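Local structure of MGS-M5 (Unidentified, 4Q3N) at residues Gly64-Cys69 against Lys101-Asn106; Val129-Ser134 against Ser139-Ser144. The protein probably catalyses the NAD-dependent interconversion of L-lactate and pyruvate, using a Rossmann-type domain to hold the nucleotide. One frame throughout, in Å; residues are numbered along the deposited sequence. Where two conformers were deposited one is given.

Contact 1: Gly64-Cys69 against Lys101-Asn106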
loop_
_atom_site.group_PDB
_atom_site.type_symbol
_atom_site.label_atom_id
_atom_site.label_comp_id
_atom_site.label_asym_id
_atom_site.label_seq_id
_atom_site.Cartn_x
_atom_site.Cartn_y
_atom_site.Cartn_z
ATOM N N GLY A 64 -11.465 0.455 -25.351
ATOM C CA GLY A 64 -11.636 1.657 -26.167
ATOM C C GLY A 64 -11.090 1.503 -27.568
ATOM O O GLY A 64 -10.927 0.373 -28.030
ATOM N N ASP A 65 -10.779 2.632 -28.212
ATOM C CA ASP A 65 -10.341 2.672 -29.605
ATOM C C ASP A 65 -9.082 3.526 -29.637
ATOM O O ASP A 65 -8.713 4.084 -28.636
ATOM C CB ASP A 65 -11.399 3.298 -30.532
ATOM C CG ASP A 65 -12.793 2.727 -30.312
ATOM O OD1 ASP A 65 -13.003 1.526 -30.606
ATOM O OD2 ASP A 65 -13.688 3.488 -29.861
ATOM N N TYR A 66 -8.481 3.713 -30.802
ATOM C CA TYR A 66 -7.228 4.440 -30.855
ATOM C C TYR A 66 -7.399 5.901 -30.449
ATOM O O TYR A 66 -6.483 6.487 -29.873
ATOM C CB TYR A 66 -6.608 4.326 -32.268
ATOM C CG TYR A 66 -5.859 3.018 -32.387
ATOM C CD1 TYR A 66 -4.676 2.823 -31.689
ATOM C CD2 TYR A 66 -6.361 1.961 -33.151
ATOM C CE1 TYR A 66 -3.991 1.626 -31.766
ATOM C CE2 TYR A 66 -5.672 0.755 -33.250
ATOM C CZ TYR A 66 -4.482 0.603 -32.558
ATOM O OH TYR A 66 -3.790 -0.572 -32.601
ATOM N N LYS A 67 -8.570 6.477 -30.721
ATOM C CA LYS A 67 -8.812 7.853 -30.308
ATOM C C LYS A 67 -8.667 8.048 -28.796
ATOM O O LYS A 67 -8.348 9.154 -28.342
ATOM C CB LYS A 67 -10.188 8.341 -30.792
ATOM C CG LYS A 67 -11.397 7.674 -30.138
ATOM C CD LYS A 67 -12.710 8.274 -30.701
ATOM C CE LYS A 67 -13.961 7.589 -30.123
ATOM N NZ LYS A 67 -14.032 7.667 -28.624
ATOM N N ASP A 68 -8.875 7.004 -28.003
ATOM C CA ASP A 68 -8.619 7.148 -26.555
ATOM C C ASP A 68 -7.168 7.364 -26.169
ATOM O O ASP A 68 -6.888 7.665 -25.012
ATOM C CB ASP A 68 -9.140 5.920 -25.791
ATOM C CG ASP A 68 -10.634 5.816 -25.886
ATOM O OD1 ASP A 68 -11.319 6.779 -25.462
ATOM O OD2 ASP A 68 -11.118 4.824 -26.471
ATOM N N CYS A 69 -6.249 7.222 -27.120
ATOM C CA CYS A 69 -4.839 7.431 -26.845
ATOM C C CYS A 69 -4.514 8.905 -26.724
ATOM O O CYS A 69 -3.433 9.264 -26.257
ATOM C CB CYS A 69 -3.959 6.821 -27.944
ATOM S SG CYS A 69 -3.983 5.016 -27.909
ATOM N N LYS A 101 4.265 -1.250 -36.652
ATOM C CA LYS A 101 4.138 -0.064 -37.469
ATOM C C LYS A 101 2.689 0.375 -37.519
ATOM O O LYS A 101 2.379 1.512 -37.296
ATOM C CB LYS A 101 4.649 -0.333 -38.890
ATOM C CG LYS A 101 4.421 0.820 -39.838
ATOM C CD LYS A 101 5.049 0.550 -41.208
ATOM C CE LYS A 101 4.781 1.696 -42.152
ATOM N NZ LYS A 101 5.467 1.421 -43.465
ATOM N N THR A 102 1.792 -0.538 -37.856
ATOM C CA THR A 102 0.371 -0.197 -37.924
ATOM C C THR A 102 -0.188 0.297 -36.586
ATOM O O THR A 102 -0.911 1.259 -36.558
ATOM C CB THR A 102 -0.419 -1.396 -38.399
ATOM O OG1 THR A 102 0.017 -1.688 -39.726
ATOM C CG2 THR A 102 -1.928 -1.119 -38.416
ATOM N N VAL A 103 0.138 -0.375 -35.489
ATOM C CA VAL A 103 -0.310 0.078 -34.176
ATOM C C VAL A 103 0.176 1.500 -33.906
ATOM O O VAL A 103 -0.571 2.372 -33.485
ATOM C CB VAL A 103 0.195 -0.849 -33.071
ATOM C CG1 VAL A 103 -0.018 -0.181 -31.665
ATOM C CG2 VAL A 103 -0.540 -2.173 -33.159
ATOM N N VAL A 104 1.451 1.729 -34.155
ATOM C CA VAL A 104 2.037 2.997 -33.832
ATOM C C VAL A 104 1.463 4.131 -34.683
ATOM O O VAL A 104 1.143 5.198 -34.145
ATOM C CB VAL A 104 3.550 2.867 -33.948
ATOM C CG1 VAL A 104 4.203 4.234 -34.049
ATOM C CG2 VAL A 104 4.036 2.071 -32.724
ATOM N N LYS A 105 1.240 3.881 -35.982
ATOM C CA LYS A 105 0.592 4.888 -36.830
ATOM C C LYS A 105 -0.804 5.225 -36.316
ATOM O O LYS A 105 -1.201 6.381 -36.293
ATOM C CB LYS A 105 0.476 4.405 -38.288
ATOM C CG LYS A 105 1.827 4.212 -39.000
ATOM C CD LYS A 105 2.886 5.291 -38.690
ATOM C CE LYS A 105 3.908 5.388 -39.824
ATOM N NZ LYS A 105 5.122 6.178 -39.499
ATOM N N ASN A 106 -1.566 4.201 -35.944
ATOM C CA ASN A 106 -2.903 4.416 -35.389
ATOM C C ASN A 106 -2.837 5.201 -34.064
ATOM O O ASN A 106 -3.689 6.087 -33.803
ATOM C CB ASN A 106 -3.609 3.066 -35.182
ATOM C CG ASN A 106 -4.104 2.477 -36.524
ATOM O OD1 ASN A 106 -4.471 3.229 -37.384
ATOM N ND2 ASN A 106 -4.074 1.171 -36.693
HETATM O O HOH W 1 -4.048 -1.647 -35.098
#
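Tyr-66, at the start of the 3-10 turn 66-69, and Asn-106 on helix 89-109 have their CA atoms 6.3 Å apart, the closest pair of CA atoms across Gly-64 to Cys-69 and Lys-101 to Asn-106. One aromatic side chain then spans the gap, joining loop to helix without direct hydrogen bonds. CB of Asn-106 stands over the centre of the Tyr-66 ring, 3.4 Å from the centroid and 3° off the normal, a CH-pi contact. With CG anti to its carbonyl carbon (chi1 -82°), the Tyr-66 ring leaves the turn toward the helix, and its OH lies 3.7 Å from CG2 of Val-103. A water joins the polar ends, hydrogen-bonded to Tyr-66 OH at 2.7 Å and accepting a 3.2 Å bond from Asn-106 ND2. The amide plane is turned 39° from the ring. Within the turn, Asp-68 OD2 accepts from Asp-65 N (2.8 Å) through its anti lone pair. Tyr-66 also touches Val-9 and Leu-34 of strands 5-9 and 30-34, while Val-103 packs on Val-9 and on Ile-77 of strand 74-77, so the contact borders the parallel sheet of the NAD-binding domain.

Contact 2: Val129-Ser134 against Ser139-Ser144; sequences VAWKES and SRVIGS
Val-141 turns CG1 anti to its backbone N and CG2 anti to its carbonyl carbon, spreading both methyls against helix 123-134, while Ser-134 holds OG between its own N and carbonyl carbon (chi1 74°), facing the valine. The motif is the closing half of a right-handed beta-alpha-beta crossover in the Rossmann-type domain: the helix follows strand 115-118 and the chain returns as strand 141-143, at the edge of the parallel sheet. Val-141 is the strand residue whose side chain meets Ala-130, Trp-131 and Ser-134 of the helix. The axes of helix segment 129-134 and strand 141-143 approach to 8.2 Å and run nearly antiparallel, at 164°. CG1 of Val-141 lies 3.8 Å from Trp-131 N and 3.9 Å from Trp-131 CB, with Ala-130 CB farther along at 4.3 Å. The other methyl, CG2, sits near the plane of the indole at its edge and meets Ser-134 OG. That hydroxyl is turned back on the helix, donating to Trp-131 O and accepting from Leu-136 N just beyond the helix end. With an alanine here the OG bond to Trp-131 O goes, and Leu-136 N would probably lose this acceptor while a small gap opens beside CG2 of Val-141. Trp-131 O accepts from Ser-134 N as well, both donors arriving on one face of the carbonyl plane, with Ser-134 OG at 2.9 Å and tilted 29° from that plane.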
loop_
_atom_site.group_PDB
_atom_site.type_symbol
_atom_site.label_atom_id
_atom_site.label_comp_id
_atom_site.label_asym_id
_atom_site.label_seq_id
_atom_site.Cartn_x
_atom_site.Cartn_y
_atom_site.Cartn_z
ATOM N N VAL A 129 11.639 -0.286 -33.979
ATOM C CA VAL A 129 10.645 -0.092 -35.030
ATOM C C VAL A 129 9.618 0.936 -34.569
ATOM O O VAL A 129 9.302 1.874 -35.294
ATOM C CB VAL A 129 9.961 -1.404 -35.418
ATOM C CG1 VAL A 129 8.714 -1.139 -36.323
ATOM C CG2 VAL A 129 10.997 -2.297 -36.174
ATOM N N ALA A 130 9.115 0.765 -33.353
ATOM C CA ALA A 130 8.120 1.689 -32.824
ATOM C C ALA A 130 8.717 3.096 -32.753
ATOM O O ALA A 130 8.054 4.084 -33.074
ATOM C CB ALA A 130 7.642 1.229 -31.442
ATOM N N TRP A 131 9.983 3.182 -32.372
ATOM C CA TRP A 131 10.618 4.495 -32.279
ATOM C C TRP A 131 10.612 5.188 -33.652
ATOM O O TRP A 131 10.129 6.329 -33.803
ATOM C CB TRP A 131 12.050 4.384 -31.715
ATOM C CG TRP A 131 12.835 5.656 -31.934
ATOM C CD1 TRP A 131 12.452 6.929 -31.573
ATOM C CD2 TRP A 131 14.113 5.790 -32.574
ATOM N NE1 TRP A 131 13.416 7.835 -31.950
ATOM C CE2 TRP A 131 14.434 7.171 -32.584
ATOM C CE3 TRP A 131 15.019 4.885 -33.141
ATOM C CZ2 TRP A 131 15.618 7.666 -33.155
ATOM C CZ3 TRP A 131 16.185 5.370 -33.694
ATOM C CH2 TRP A 131 16.481 6.758 -33.702
ATOM N N LYS A 132 11.115 4.484 -34.664
ATOM C CA LYS A 132 11.183 5.033 -36.010
ATOM C C LYS A 132 9.810 5.370 -36.569
ATOM O O LYS A 132 9.644 6.381 -37.206
ATOM C CB LYS A 132 11.897 4.055 -36.953
ATOM C CG LYS A 132 13.349 3.848 -36.596
ATOM C CD LYS A 132 14.041 5.198 -36.507
ATOM C CE LYS A 132 14.921 5.451 -37.699
ATOM N NZ LYS A 132 16.244 4.814 -37.496
ATOM N N GLU A 133 8.819 4.519 -36.345
ATOM C CA GLU A 133 7.537 4.768 -37.002
ATOM C C GLU A 133 6.755 5.847 -36.257
ATOM O O GLU A 133 5.829 6.444 -36.802
ATOM C CB GLU A 133 6.724 3.484 -37.093
ATOM C CG GLU A 133 7.413 2.365 -37.917
ATOM C CD GLU A 133 7.496 2.723 -39.408
ATOM O OE1 GLU A 133 6.750 3.622 -39.843
ATOM O OE2 GLU A 133 8.304 2.121 -40.136
ATOM N N SER A 134 7.119 6.093 -35.002
ATOM C CA SER A 134 6.343 7.021 -34.202
ATOM C C SER A 134 6.692 8.464 -34.504
ATOM O O SER A 134 5.837 9.336 -34.353
ATOM C CB SER A 134 6.535 6.755 -32.700
ATOM O OG SER A 134 7.818 7.204 -32.286
ATOM N N SER A 139 13.810 9.375 -26.284
ATOM C CA SER A 139 13.659 9.295 -24.802
ATOM C C SER A 139 12.201 8.960 -24.384
ATOM O O SER A 139 11.918 8.727 -23.202
ATOM C CB SER A 139 14.081 10.614 -24.136
ATOM O OG SER A 139 13.284 11.682 -24.622
ATOM N N ARG A 140 11.277 9.045 -25.342
ATOM C CA ARG A 140 9.834 8.810 -25.118
ATOM C C ARG A 140 9.377 7.472 -25.659
ATOM O O ARG A 140 8.180 7.175 -25.686
ATOM C CB ARG A 140 9.011 9.891 -25.826
ATOM C CG ARG A 140 9.565 11.301 -25.614
ATOM C CD ARG A 140 9.021 11.929 -24.322
ATOM N NE ARG A 140 7.579 12.188 -24.384
ATOM C CZ ARG A 140 6.846 12.527 -23.321
ATOM N NH1 ARG A 140 7.439 12.690 -22.131
ATOM N NH2 ARG A 140 5.538 12.752 -23.445
ATOM N N VAL A 141 10.313 6.693 -26.170
ATOM C CA VAL A 141 9.936 5.331 -26.641
ATOM C C VAL A 141 10.895 4.326 -26.050
ATOM O O VAL A 141 12.106 4.453 -26.230
ATOM C CB VAL A 141 9.980 5.206 -28.197
ATOM C CG1 VAL A 141 9.654 3.740 -28.642
ATOM C CG2 VAL A 141 9.018 6.199 -28.821
ATOM N N ILE A 142 10.364 3.364 -25.311
ATOM C CA ILE A 142 11.198 2.369 -24.689
ATOM C C ILE A 142 10.613 0.990 -24.872
ATOM O O ILE A 142 9.425 0.822 -25.229
ATOM C CB ILE A 142 11.361 2.659 -23.138
ATOM C CG1 ILE A 142 9.993 2.709 -22.461
ATOM C CG2 ILE A 142 12.082 3.970 -22.945
ATOM C CD1 ILE A 142 10.061 2.852 -20.922
ATOM N N GLY A 143 11.429 -0.016 -24.577
ATOM C CA GLY A 143 10.912 -1.381 -24.505
ATOM C C GLY A 143 11.179 -1.956 -23.108
ATOM O O GLY A 143 11.998 -1.437 -22.373
ATOM N N SER A 144 10.521 -3.059 -22.765
ATOM C CA SER A 144 10.720 -3.640 -21.446
ATOM C C SER A 144 12.112 -4.310 -21.302
ATOM O O SER A 144 12.566 -4.549 -20.166
ATOM C CB SER A 144 9.612 -4.642 -21.121
ATOM O OG SER A 144 9.454 -5.611 -22.126
#

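How the contacts relate
Both segments of contact 1 precede those of contact 2 along the chain, and their centres lie 14 Å apart in the same NAD-binding domain. They meet through neighbouring helices: 89-109 carries one side of contact 1, and 123-134 one side of contact 2. Lys-105 NZ forms a 3.0 Å salt bridge with Glu-133 OE1, while Val-104 CG1 packs 3.5 Å from Ser-134 CA. Both helices pack against the six-stranded parallel sheet. Contact 1 reaches the loop after its edge strand 60-63, and contact 2 reaches the opposite edge strand, 141-143. Because the two helices pack side by side, contacts at opposite edges of one Rossmann-type sheet are joined through these two residue pairs.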